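Local coordinates for protein predicted ATPase of the ABC class (Vibrio vulnificus, PDB 5D6A) that probably binds and hydrolyses ATP as a member of the ABC class of ATPases, and holds the non-hydrolysable ATP analogue AMP-PNP in this crystal, at residues A[38-43]-A[146-151]; A[92-97]-A[186-191]; A[301-306]-A[344-349]; A[462-467]-A[517-522]. One frame throughout, in Å; residues are numbered along the deposited sequence.

Overall arrangement
From the N terminus, contact 1 closes a loop of about a hundred residues inside the N-terminal family region, bringing 38-43 back to 146-151. Contact 2 opens within that loop, at 92-97, and closes beyond it, at 186-191, so the two cross along the chain although their centres lie about 41 Å apart; it joins a helix of the N-terminal family region to one of the P-loop region. Contacts 3 and 4 follow in series. Contact 3 closes a short loop in the P-loop region, between edge strand 301-302 and helix 339-352. Contact 4 ties strand 463-465 to the end of helix 506-519, and it touches contact 3 where E349 CG lies 4.1 Å from R462 NH2.

Contact 1 of 4, residues A[38-43]-A[146-151]; sequences QNYRAY and LPAEGR
Y40 and Y43 project from the short 3-10 segment 40-43 onto the 146-151 connection, which follows a long strand of the antiparallel sheet in the N-terminal family region and enters a small, weakly bonded hairpin of 148-149 and 152-153. The Y40 side chain can be followed outward. Its CB lies 3.2 Å from R151 O and also meets the R151 methylenes, with CD at 3.9 Å. CG continues anti to the backbone N (chi1 -164°), which turns the ring edge toward A148 CB and L146 O. There Y40 CD1 packs on A148 CB at 3.7 Å, near the ring plane, and CE1 meets both that methyl and L146 O. At the tip, Y40 OH stands 3.0 Å from L146 O; this is probably a hydrogen bond, although the destination of its proton is not settled. R151 turns its polar end to a salt bridge with D65, and it packs on R151 of the second subunit. Y43 engages the same connection differently: L146 CD1 sits over one ring face, 3.8 Å from the centroid and 21° off the normal. The Y43 hydroxyl donates to P147 O over 2.7 Å, lying in the carbonyl plane with a C=O...OH angle of 149°.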
loop_
_atom_site.group_PDB
_atom_site.type_symbol
_atom_site.label_atom_id
_atom_site.label_comp_id
_atom_site.label_asym_id
_atom_site.label_seq_id
_atom_site.Cartn_x
_atom_site.Cartn_y
_atom_site.Cartn_z
ATOM N N GLN A 38 -2.168 -36.315 23.648
ATOM C CA GLN A 38 -1.352 -35.536 24.576
ATOM C C GLN A 38 -1.379 -34.060 24.181
ATOM O O GLN A 38 -1.891 -33.705 23.119
ATOM C CB GLN A 38 0.083 -36.059 24.613
ATOM C CG GLN A 38 0.195 -37.477 25.147
ATOM C CD GLN A 38 1.632 -37.931 25.314
ATOM O OE1 GLN A 38 2.572 -37.194 25.010
ATOM N NE2 GLN A 38 1.812 -39.150 25.807
ATOM N N ASN A 39 -0.833 -33.207 25.042
ATOM C CA ASN A 39 -0.807 -31.767 24.790
ATOM C C ASN A 39 -0.037 -31.461 23.502
ATOM O O ASN A 39 0.943 -32.136 23.184
ATOM C CB ASN A 39 -0.178 -31.037 25.984
ATOM C CG ASN A 39 -0.373 -29.533 25.926
ATOM O OD1 ASN A 39 -1.259 -29.032 25.233
ATOM N ND2 ASN A 39 0.441 -28.805 26.680
ATOM N N TYR A 40 -0.481 -30.440 22.769
ATOM C CA TYR A 40 0.147 -30.061 21.492
ATOM C C TYR A 40 1.644 -29.794 21.644
ATOM O O TYR A 40 2.410 -29.917 20.687
ATOM C CB TYR A 40 -0.540 -28.824 20.907
ATOM C CG TYR A 40 -0.233 -28.584 19.445
ATOM C CD1 TYR A 40 -0.946 -29.252 18.454
ATOM C CD2 TYR A 40 0.753 -27.687 19.050
ATOM C CE1 TYR A 40 -0.682 -29.042 17.114
ATOM C CE2 TYR A 40 1.022 -27.469 17.708
ATOM C CZ TYR A 40 0.300 -28.150 16.746
ATOM O OH TYR A 40 0.550 -27.947 15.409
ATOM N N ARG A 41 2.045 -29.419 22.854
ATOM C CA ARG A 41 3.442 -29.153 23.164
ATOM C C ARG A 41 4.306 -30.385 22.884
ATOM O O ARG A 41 5.479 -30.262 22.524
ATOM C CB ARG A 41 3.572 -28.763 24.641
ATOM C CG ARG A 41 4.956 -28.292 25.053
ATOM C CD ARG A 41 5.032 -28.052 26.551
ATOM N NE ARG A 41 6.322 -27.485 26.935
ATOM C CZ ARG A 41 7.448 -28.184 27.083
ATOM N NH1 ARG A 41 7.469 -29.496 26.861
ATOM N NH2 ARG A 41 8.567 -27.561 27.437
ATOM N N ALA A 42 3.714 -31.568 23.044
ATOM C CA ALA A 42 4.422 -32.836 22.844
ATOM C C ALA A 42 5.062 -33.014 21.457
ATOM O O ALA A 42 5.993 -33.807 21.312
ATOM C CB ALA A 42 3.499 -34.008 23.151
ATOM N N TYR A 43 4.571 -32.299 20.442
ATOM C CA TYR A 43 5.167 -32.404 19.100
ATOM C C TYR A 43 6.665 -32.077 19.089
ATOM O O TYR A 43 7.387 -32.511 18.193
ATOM C CB TYR A 43 4.449 -31.519 18.072
ATOM C CG TYR A 43 3.211 -32.123 17.436
ATOM C CD1 TYR A 43 3.316 -33.212 16.576
ATOM C CD2 TYR A 43 1.951 -31.563 17.629
ATOM C CE1 TYR A 43 2.199 -33.758 15.967
ATOM C CE2 TYR A 43 0.829 -32.100 17.019
ATOM C CZ TYR A 43 0.958 -33.198 16.190
ATOM O OH TYR A 43 -0.150 -33.736 15.580
ATOM N N LEU A 146 0.730 -29.355 11.457
ATOM C CA LEU A 146 0.441 -30.495 12.331
ATOM C C LEU A 146 -0.974 -30.407 12.921
ATOM O O LEU A 146 -1.338 -29.386 13.508
ATOM C CB LEU A 146 1.491 -30.582 13.443
ATOM C CG LEU A 146 2.941 -30.746 12.963
ATOM C CD1 LEU A 146 3.909 -30.693 14.132
ATOM C CD2 LEU A 146 3.120 -32.040 12.183
ATOM N N PRO A 147 -1.769 -31.488 12.775
ATOM C CA PRO A 147 -3.160 -31.523 13.227
ATOM C C PRO A 147 -3.368 -31.818 14.709
ATOM O O PRO A 147 -2.458 -32.281 15.397
ATOM C CB PRO A 147 -3.748 -32.663 12.399
ATOM C CG PRO A 147 -2.615 -33.618 12.263
ATOM C CD PRO A 147 -1.363 -32.780 12.189
ATOM N N ALA A 148 -4.589 -31.558 15.169
ATOM C CA ALA A 148 -4.975 -31.774 16.554
ATOM C C ALA A 148 -6.469 -31.506 16.707
ATOM O O ALA A 148 -7.068 -30.827 15.871
ATOM C CB ALA A 148 -4.177 -30.860 17.473
ATOM N N GLU A 149 -7.063 -32.040 17.773
ATOM C CA GLU A 149 -8.491 -31.835 18.045
ATOM C C GLU A 149 -8.657 -30.624 18.965
ATOM O O GLU A 149 -9.107 -30.740 20.106
ATOM C CB GLU A 149 -9.132 -33.098 18.651
ATOM C CG GLU A 149 -8.461 -33.628 19.915
ATOM C CD GLU A 149 -9.168 -34.833 20.516
ATOM O OE1 GLU A 149 -10.130 -35.338 19.899
ATOM O OE2 GLU A 149 -8.759 -35.278 21.612
ATOM N N GLY A 150 -8.297 -29.455 18.443
ATOM C CA GLY A 150 -8.346 -28.216 19.209
ATOM C C GLY A 150 -6.963 -27.965 19.776
ATOM O O GLY A 150 -6.345 -26.933 19.503
ATOM N N ARG A 151 -6.481 -28.921 20.567
ATOM C CA ARG A 151 -5.145 -28.827 21.161
ATOM C C ARG A 151 -4.532 -30.215 21.382
ATOM O O ARG A 151 -3.312 -30.362 21.377
ATOM C CB ARG A 151 -5.208 -28.080 22.489
ATOM C CG ARG A 151 -3.869 -27.567 23.002
ATOM C CD ARG A 151 -3.370 -26.402 22.157
ATOM N NE ARG A 151 -2.214 -25.736 22.755
ATOM C CZ ARG A 151 -1.628 -24.648 22.258
ATOM N NH1 ARG A 151 -0.583 -24.117 22.883
ATOM N NH2 ARG A 151 -2.079 -24.082 21.141
#

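Contact 2 of 4, residues A[92-97]-A[186-191]; sequences AAFQLG and THCQVV
C188 packs on the face of the F94 ring. Its CB methylene lies over the centre of the F94 ring, 3.3 Å from the centroid and 10° off the normal, a CH-pi contact. C188 SG follows over the same face, 4.2 Å from the F94 ring centroid and 23° off the normal, a Cys sulfur-aromatic contact. F94 CB leads away from the partner helix; CG anti to the backbone N swings the ring back across C188. W86 and L87 also touch this ring. Backbone proximity is the second element. Helices 92-109 and 181-199 pack here: the axes of segments 92-97 and 186-191 run 136° apart in N-to-C direction and approach to 7.4 Å. The 4.5 Å between G97 CA and C188 CA is further evidence of closeness, consistent with the missing side chain of G97. Among apolar contacts, V191 CG2 lies 4.0 Å from G97 CA, and V191 CG1 reaches L96 CD2. Carbonyl oxygens receive carbon atoms too: V191 CG1 packs 3.3 Å from A93 O. The H187 ring carbon CD2 packs 3.4 Å from G97 O; H187 NE2 is hydrogen-bonded to D100, one turn further along helix 92-109.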
loop_
_atom_site.group_PDB
_atom_site.type_symbol
_atom_site.label_atom_id
_atom_site.label_comp_id
_atom_site.label_asym_id
_atom_site.label_seq_id
_atom_site.Cartn_x
_atom_site.Cartn_y
_atom_site.Cartn_z
ATOM N N ALA A 92 22.974 -23.262 -15.681
ATOM C CA ALA A 92 22.407 -22.836 -14.404
ATOM C C ALA A 92 20.950 -22.392 -14.554
ATOM O O ALA A 92 20.141 -22.581 -13.643
ATOM C CB ALA A 92 23.241 -21.717 -13.803
ATOM N N ALA A 93 20.626 -21.802 -15.703
ATOM C CA ALA A 93 19.265 -21.337 -15.969
ATOM C C ALA A 93 18.340 -22.515 -16.223
ATOM O O ALA A 93 17.174 -22.486 -15.837
ATOM C CB ALA A 93 19.247 -20.387 -17.156
ATOM N N PHE A 94 18.859 -23.547 -16.883
ATOM C CA PHE A 94 18.078 -24.748 -17.160
ATOM C C PHE A 94 17.743 -25.428 -15.832
ATOM O O PHE A 94 16.636 -25.938 -15.645
ATOM C CB PHE A 94 18.862 -25.703 -18.065
ATOM C CG PHE A 94 18.066 -26.886 -18.547
ATOM C CD1 PHE A 94 17.911 -28.015 -17.753
ATOM C CD2 PHE A 94 17.489 -26.880 -19.809
ATOM C CE1 PHE A 94 17.184 -29.106 -18.201
ATOM C CE2 PHE A 94 16.763 -27.968 -20.264
ATOM C CZ PHE A 94 16.611 -29.083 -19.459
ATOM N N GLN A 95 18.706 -25.422 -14.910
ATOM C CA GLN A 95 18.514 -26.022 -13.595
ATOM C C GLN A 95 17.570 -25.166 -12.762
ATOM O O GLN A 95 16.867 -25.677 -11.896
ATOM C CB GLN A 95 19.848 -26.172 -12.870
ATOM C CG GLN A 95 20.881 -26.965 -13.650
ATOM C CD GLN A 95 22.173 -27.155 -12.888
ATOM O OE1 GLN A 95 22.164 -27.460 -11.696
ATOM N NE2 GLN A 95 23.296 -27.002 -13.579
ATOM N N LEU A 96 17.564 -23.863 -13.030
ATOM C CA LEU A 96 16.690 -22.935 -12.320
ATOM C C LEU A 96 15.231 -23.318 -12.576
ATOM O O LEU A 96 14.411 -23.329 -11.659
ATOM C CB LEU A 96 16.953 -21.499 -12.783
ATOM C CG LEU A 96 16.267 -20.366 -12.023
ATOM C CD1 LEU A 96 16.711 -20.351 -10.573
ATOM C CD2 LEU A 96 16.574 -19.028 -12.680
ATOM N N GLY A 97 14.923 -23.641 -13.826
ATOM C CA GLY A 97 13.572 -24.047 -14.203
ATOM C C GLY A 97 13.226 -25.414 -13.639
ATOM O O GLY A 97 12.110 -25.639 -13.170
ATOM N N THR A 186 10.236 -28.575 -21.630
ATOM C CA THR A 186 9.671 -27.317 -22.114
ATOM C C THR A 186 9.826 -26.201 -21.081
ATOM O O THR A 186 10.166 -25.068 -21.422
ATOM C CB THR A 186 8.172 -27.468 -22.443
ATOM O OG1 THR A 186 7.996 -28.498 -23.423
ATOM C CG2 THR A 186 7.593 -26.155 -22.973
ATOM N N HIS A 187 9.578 -26.530 -19.818
ATOM C CA HIS A 187 9.671 -25.556 -18.738
ATOM C C HIS A 187 11.114 -25.061 -18.594
ATOM O O HIS A 187 11.367 -23.857 -18.562
ATOM C CB HIS A 187 9.183 -26.183 -17.432
ATOM C CG HIS A 187 8.951 -25.196 -16.334
ATOM N ND1 HIS A 187 7.725 -24.607 -16.115
ATOM C CD2 HIS A 187 9.782 -24.700 -15.390
ATOM C CE1 HIS A 187 7.811 -23.787 -15.084
ATOM N NE2 HIS A 187 9.049 -23.824 -14.626
ATOM N N CYS A 188 12.052 -26.002 -18.524
ATOM C CA CYS A 188 13.473 -25.676 -18.388
ATOM C C CYS A 188 14.032 -24.958 -19.614
ATOM O O CYS A 188 14.935 -24.130 -19.495
ATOM C CB CYS A 188 14.287 -26.949 -18.149
ATOM S SG CYS A 188 13.813 -27.862 -16.667
ATOM N N GLN A 189 13.501 -25.286 -20.788
ATOM C CA GLN A 189 13.965 -24.680 -22.038
ATOM C C GLN A 189 13.567 -23.218 -22.169
ATOM O O GLN A 189 14.354 -22.404 -22.642
ATOM C CB GLN A 189 13.449 -25.472 -23.235
ATOM C CG GLN A 189 14.082 -26.842 -23.368
ATOM C CD GLN A 189 13.352 -27.728 -24.352
ATOM O OE1 GLN A 189 12.451 -27.279 -25.064
ATOM N NE2 GLN A 189 13.732 -28.997 -24.393
ATOM N N VAL A 190 12.350 -22.886 -21.754
ATOM C CA VAL A 190 11.886 -21.503 -21.825
ATOM C C VAL A 190 12.707 -20.629 -20.885
ATOM O O VAL A 190 13.039 -19.494 -21.222
ATOM C CB VAL A 190 10.382 -21.380 -21.503
ATOM C CG1 VAL A 190 9.963 -19.920 -21.415
ATOM C CG2 VAL A 190 9.557 -22.099 -22.560
ATOM N N VAL A 191 13.042 -21.160 -19.713
ATOM C CA VAL A 191 13.848 -20.413 -18.744
ATOM C C VAL A 191 15.270 -20.257 -19.266
ATOM O O VAL A 191 15.868 -19.189 -19.137
ATOM C CB VAL A 191 13.869 -21.093 -17.361
ATOM C CG1 VAL A 191 14.772 -20.325 -16.402
ATOM C CG2 VAL A 191 12.458 -21.187 -16.797
#

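Contact 3 of 4, residues A[301-306]-A[344-349]; sequences MKIRAE and AAWLQE
E306 OE2 lies 3.9 Å from W346 CE3 and forms a salt bridge with R565, whose cation also makes a cation-pi contact with the indole; this double pairing probably helps to position the carboxylate. W346 belongs to helix 339-352, in a beta-alpha-beta crossover: strands 301-302 and 357-361 are parallel neighbours in the P-loop sheet, and the connection carries short strands 311-312 and 332-334 before the helix. Backbone bonds from M301 and I303 to L359 confirm the strand pairing. CG of W346, anti to the backbone N (chi1 -161°), carries the indole from the helix across the edge strand. I303 CG2 rests over the W346 five-membered ring, 3.5 Å from the centroid and 12° off the normal, while the other branch reaches L347, CD1 to CD1 at 4.0 Å. K302 O stands above the rim of the ring system, 3.2 Å from W346 CZ2. Residue 301 is a selenomethionine, bent at chi2 and chi3. M301 SE approaches the five-membered ring of W346 at the edge, 4.8 Å from the centroid, a Met-aromatic contact. At the indole's far end the R304 chain runs alongside, pointing the same way, and its CG meets W346 CZ3 at 3.5 Å.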
loop_
_atom_site.group_PDB
_atom_site.type_symbol
_atom_site.label_atom_id
_atom_site.label_comp_id
_atom_site.label_asym_id
_atom_site.label_seq_id
_atom_site.Cartn_x
_atom_site.Cartn_y
_atom_site.Cartn_z
HETATM N N MSE A 301 15.766 -0.314 -12.475
HETATM C CA MSE A 301 15.002 0.132 -11.308
HETATM C C MSE A 301 13.979 1.160 -11.680
HETATM O O MSE A 301 14.309 2.183 -12.276
HETATM C CB MSE A 301 15.969 0.759 -10.300
HETATM C CG MSE A 301 15.278 1.437 -9.109
HETATM SE SE MSE A 301 14.263 0.143 -8.015
HETATM C CE MSE A 301 15.798 -0.887 -7.344
ATOM N N LYS A 302 12.725 0.905 -11.325
ATOM C CA LYS A 302 11.667 1.862 -11.593
ATOM C C LYS A 302 11.583 2.800 -10.411
ATOM O O LYS A 302 11.432 2.366 -9.272
ATOM C CB LYS A 302 10.319 1.181 -11.833
ATOM C CG LYS A 302 9.200 2.160 -12.175
ATOM C CD LYS A 302 8.017 1.443 -12.802
ATOM C CE LYS A 302 6.909 2.389 -13.249
ATOM N NZ LYS A 302 6.235 3.094 -12.122
ATOM N N ILE A 303 11.702 4.090 -10.690
ATOM C CA ILE A 303 11.644 5.088 -9.645
ATOM C C ILE A 303 10.362 5.893 -9.790
ATOM O O ILE A 303 9.887 6.140 -10.897
ATOM C CB ILE A 303 12.888 6.006 -9.657
ATOM C CG1 ILE A 303 12.977 6.814 -10.954
ATOM C CG2 ILE A 303 14.154 5.179 -9.476
ATOM C CD1 ILE A 303 14.175 7.738 -11.010
ATOM N N ARG A 304 9.804 6.275 -8.649
ATOM C CA ARG A 304 8.576 7.048 -8.592
ATOM C C ARG A 304 8.665 7.956 -7.381
ATOM O O ARG A 304 9.680 7.969 -6.681
ATOM C CB ARG A 304 7.364 6.120 -8.475
ATOM C CG ARG A 304 7.381 5.213 -7.250
ATOM C CD ARG A 304 6.160 4.310 -7.208
ATOM N NE ARG A 304 4.916 5.072 -7.118
ATOM C CZ ARG A 304 3.698 4.537 -7.190
ATOM N NH1 ARG A 304 2.630 5.319 -7.100
ATOM N NH2 ARG A 304 3.539 3.226 -7.358
ATOM N N ALA A 305 7.605 8.713 -7.130
ATOM C CA ALA A 305 7.584 9.610 -5.989
ATOM C C ALA A 305 7.112 8.875 -4.739
ATOM O O ALA A 305 6.154 8.107 -4.786
ATOM C CB ALA A 305 6.683 10.800 -6.273
ATOM N N GLU A 306 7.819 9.094 -3.636
ATOM C CA GLU A 306 7.460 8.535 -2.335
ATOM C C GLU A 306 7.166 9.660 -1.371
ATOM O O GLU A 306 7.815 10.702 -1.393
ATOM C CB GLU A 306 8.562 7.648 -1.753
ATOM C CG GLU A 306 8.422 6.178 -2.087
ATOM C CD GLU A 306 9.495 5.328 -1.428
ATOM O OE1 GLU A 306 9.172 4.585 -0.473
ATOM O OE2 GLU A 306 10.669 5.426 -1.841
ATOM N N ALA A 344 14.391 12.246 -6.329
ATOM C CA ALA A 344 15.782 12.616 -6.592
ATOM C C ALA A 344 16.709 11.696 -5.797
ATOM O O ALA A 344 17.718 11.202 -6.313
ATOM C CB ALA A 344 16.027 14.069 -6.214
ATOM N N ALA A 345 16.350 11.471 -4.536
ATOM C CA ALA A 345 17.112 10.592 -3.670
ATOM C C ALA A 345 17.131 9.191 -4.260
ATOM O O ALA A 345 18.195 8.595 -4.401
ATOM C CB ALA A 345 16.513 10.577 -2.275
ATOM N N TRP A 346 15.955 8.682 -4.625
ATOM C CA TRP A 346 15.833 7.342 -5.207
ATOM C C TRP A 346 16.757 7.239 -6.414
ATOM O O TRP A 346 17.478 6.253 -6.587
ATOM C CB TRP A 346 14.399 7.075 -5.683
ATOM C CG TRP A 346 14.069 5.610 -5.865
ATOM C CD1 TRP A 346 14.936 4.597 -6.177
ATOM C CD2 TRP A 346 12.765 5.021 -5.848
ATOM N NE1 TRP A 346 14.259 3.409 -6.284
ATOM C CE2 TRP A 346 12.923 3.642 -6.100
ATOM C CE3 TRP A 346 11.483 5.518 -5.613
ATOM C CZ2 TRP A 346 11.848 2.759 -6.128
ATOM C CZ3 TRP A 346 10.416 4.639 -5.645
ATOM C CH2 TRP A 346 10.605 3.277 -5.901
ATOM N N LEU A 347 16.722 8.270 -7.253
ATOM C CA LEU A 347 17.539 8.306 -8.457
ATOM C C LEU A 347 19.013 8.131 -8.111
ATOM O O LEU A 347 19.668 7.213 -8.608
ATOM C CB LEU A 347 17.303 9.615 -9.222
ATOM C CG LEU A 347 18.107 9.848 -10.505
ATOM C CD1 LEU A 347 17.999 8.675 -11.458
ATOM C CD2 LEU A 347 17.640 11.123 -11.185
ATOM N N GLN A 348 19.518 8.997 -7.238
ATOM C CA GLN A 348 20.916 8.942 -6.828
ATOM C C GLN A 348 21.271 7.584 -6.222
ATOM O O GLN A 348 22.330 7.030 -6.511
ATOM C CB GLN A 348 21.218 10.047 -5.818
ATOM C CG GLN A 348 22.695 10.174 -5.482
ATOM C CD GLN A 348 23.538 10.557 -6.687
ATOM O OE1 GLN A 348 23.123 11.363 -7.525
ATOM N NE2 GLN A 348 24.734 9.993 -6.771
ATOM N N GLU A 349 20.379 7.055 -5.386
ATOM C CA GLU A 349 20.592 5.758 -4.745
ATOM C C GLU A 349 20.749 4.642 -5.768
ATOM O O GLU A 349 21.522 3.709 -5.560
ATOM C CB GLU A 349 19.440 5.435 -3.791
ATOM C CG GLU A 349 19.405 6.311 -2.546
ATOM C CD GLU A 349 18.120 6.168 -1.739
ATOM O OE1 GLU A 349 17.120 5.635 -2.269
ATOM O OE2 GLU A 349 18.104 6.609 -0.570
#

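Contact 4 of 4, residues A[462-467]-A[517-522]; sequences RALHCS and YQLAQH
C466 CB packs against L519 O, 3.1 Å away in the model, with CB of H522 beside it at 4.2 Å. Backbone also meets backbone: A520 CA points its hydrogen at C466 O over 3.3 Å, nearly straight at 171°, a CA-H...O contact. The two carbonyl oxygens, C466 O and L519 O, are both acceptors and do not bond each other. On one flank L464 CD2 touches L519 CD1 at 4.1 Å, the side chains crossing at about a right angle. On the other flank S467 CB approaches H522 O at 3.8 Å. What sets these groups in place is the end of helix 506-519, in the MRB1590 C-terminal family region, meeting the middle strand, 463-465, of a small antiparallel sheet. A type I beta turn spans L519 to H522, and H522 N donates to L519 O over 3.2 Å, so the carbonyl under C466 CB is already engaged. Across the contact H465 centres an inverse gamma turn, closed by a weak bond from C466 N to L464 O, which turns the chain at H465. Further out, L469 of helix 468-475 touches L519 and A520. Helix 529-536 contributes Q532, which packs on C466, L519 and H522 alike.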
loop_
_atom_site.group_PDB
_atom_site.type_symbol
_atom_site.label_atom_id
_atom_site.label_comp_id
_atom_site.label_asym_id
_atom_site.label_seq_id
_atom_site.Cartn_x
_atom_site.Cartn_y
_atom_site.Cartn_z
ATOM N N ARG A 462 28.158 5.775 -0.070
ATOM C CA ARG A 462 28.079 6.008 1.366
ATOM C C ARG A 462 28.494 4.738 2.083
ATOM O O ARG A 462 28.143 3.637 1.657
ATOM C CB ARG A 462 26.647 6.331 1.788
ATOM C CG ARG A 462 26.044 7.587 1.184
ATOM C CD ARG A 462 24.536 7.582 1.400
ATOM N NE ARG A 462 23.910 6.462 0.691
ATOM C CZ ARG A 462 22.641 6.082 0.826
ATOM N NH1 ARG A 462 21.824 6.713 1.664
ATOM N NH2 ARG A 462 22.189 5.048 0.130
ATOM N N ALA A 463 29.235 4.886 3.171
ATOM C CA ALA A 463 29.638 3.731 3.952
ATOM C C ALA A 463 28.467 3.317 4.845
ATOM O O ALA A 463 27.711 4.167 5.313
ATOM C CB ALA A 463 30.864 4.058 4.788
ATOM N N LEU A 464 28.313 2.016 5.068
ATOM C CA LEU A 464 27.245 1.495 5.919
ATOM C C LEU A 464 27.821 1.016 7.247
ATOM O O LEU A 464 28.875 0.385 7.273
ATOM C CB LEU A 464 26.537 0.326 5.229
ATOM C CG LEU A 464 25.429 -0.388 6.016
ATOM C CD1 LEU A 464 24.282 0.556 6.347
ATOM C CD2 LEU A 464 24.918 -1.587 5.234
ATOM N N HIS A 465 27.128 1.314 8.345
ATOM C CA HIS A 465 27.568 0.873 9.666
ATOM C C HIS A 465 26.993 -0.527 9.885
ATOM O O HIS A 465 25.980 -0.691 10.569
ATOM C CB HIS A 465 27.066 1.815 10.764
ATOM C CG HIS A 465 27.775 1.650 12.073
ATOM N ND1 HIS A 465 28.157 2.717 12.856
ATOM C CD2 HIS A 465 28.233 0.543 12.702
ATOM C CE1 HIS A 465 28.778 2.273 13.934
ATOM N NE2 HIS A 465 28.842 0.957 13.861
ATOM N N CYS A 466 27.639 -1.534 9.303
ATOM C CA CYS A 466 27.176 -2.924 9.402
ATOM C C CYS A 466 26.905 -3.416 10.827
ATOM O O CYS A 466 25.959 -4.164 11.051
ATOM C CB CYS A 466 28.176 -3.862 8.729
ATOM S SG CYS A 466 28.389 -3.559 6.964
ATOM N N SER A 467 27.726 -2.995 11.783
ATOM C CA SER A 467 27.560 -3.428 13.172
ATOM C C SER A 467 26.352 -2.797 13.881
ATOM O O SER A 467 25.861 -3.343 14.870
ATOM C CB SER A 467 28.828 -3.137 13.975
ATOM O OG SER A 467 29.072 -1.749 14.071
ATOM N N TYR A 517 20.853 -9.554 8.291
ATOM C CA TYR A 517 21.319 -10.348 9.426
ATOM C C TYR A 517 22.796 -10.696 9.277
ATOM O O TYR A 517 23.529 -10.727 10.260
ATOM C CB TYR A 517 20.477 -11.626 9.564
ATOM C CG TYR A 517 20.873 -12.518 10.726
ATOM C CD1 TYR A 517 20.399 -12.272 12.013
ATOM C CD2 TYR A 517 21.713 -13.614 10.537
ATOM C CE1 TYR A 517 20.755 -13.083 13.077
ATOM C CE2 TYR A 517 22.075 -14.433 11.595
ATOM C CZ TYR A 517 21.596 -14.164 12.865
ATOM O OH TYR A 517 21.957 -14.972 13.920
ATOM N N GLN A 518 23.224 -10.954 8.044
ATOM C CA GLN A 518 24.624 -11.296 7.775
ATOM C C GLN A 518 25.517 -10.064 7.823
ATOM O O GLN A 518 26.656 -10.142 8.287
ATOM C CB GLN A 518 24.769 -12.009 6.429
ATOM C CG GLN A 518 24.098 -13.372 6.394
ATOM C CD GLN A 518 24.294 -14.093 5.079
ATOM O OE1 GLN A 518 25.132 -13.708 4.261
ATOM N NE2 GLN A 518 23.526 -15.155 4.871
ATOM N N LEU A 519 25.004 -8.933 7.343
ATOM C CA LEU A 519 25.755 -7.681 7.381
ATOM C C LEU A 519 26.060 -7.327 8.831
ATOM O O LEU A 519 27.125 -6.803 9.139
ATOM C CB LEU A 519 24.964 -6.545 6.726
ATOM C CG LEU A 519 24.642 -6.659 5.231
ATOM C CD1 LEU A 519 23.729 -5.520 4.801
ATOM C CD2 LEU A 519 25.907 -6.683 4.384
ATOM N N ALA A 520 25.118 -7.645 9.717
ATOM C CA ALA A 520 25.253 -7.366 11.147
ATOM C C ALA A 520 26.392 -8.124 11.829
ATOM O O ALA A 520 26.839 -7.723 12.902
ATOM C CB ALA A 520 23.942 -7.669 11.857
ATOM N N GLN A 521 26.860 -9.206 11.211
ATOM C CA GLN A 521 27.930 -10.024 11.780
ATOM C C GLN A 521 29.318 -9.411 11.596
ATOM O O GLN A 521 30.274 -9.858 12.225
ATOM C CB GLN A 521 27.921 -11.416 11.139
ATOM C CG GLN A 521 26.581 -12.139 11.197
ATOM C CD GLN A 521 26.108 -12.437 12.610
ATOM O OE1 GLN A 521 26.909 -12.669 13.507
ATOM N NE2 GLN A 521 24.795 -12.459 12.801
ATOM N N HIS A 522 29.428 -8.391 10.744
ATOM C CA HIS A 522 30.722 -7.761 10.455
ATOM C C HIS A 522 31.148 -6.700 11.466
ATOM O O HIS A 522 30.317 -5.981 12.027
ATOM C CB HIS A 522 30.732 -7.206 9.033
ATOM C CG HIS A 522 30.682 -8.273 7.986
ATOM N ND1 HIS A 522 29.502 -8.845 7.561
ATOM C CD2 HIS A 522 31.670 -8.891 7.297
ATOM C CE1 HIS A 522 29.764 -9.761 6.646
ATOM N NE2 HIS A 522 31.073 -9.810 6.468
#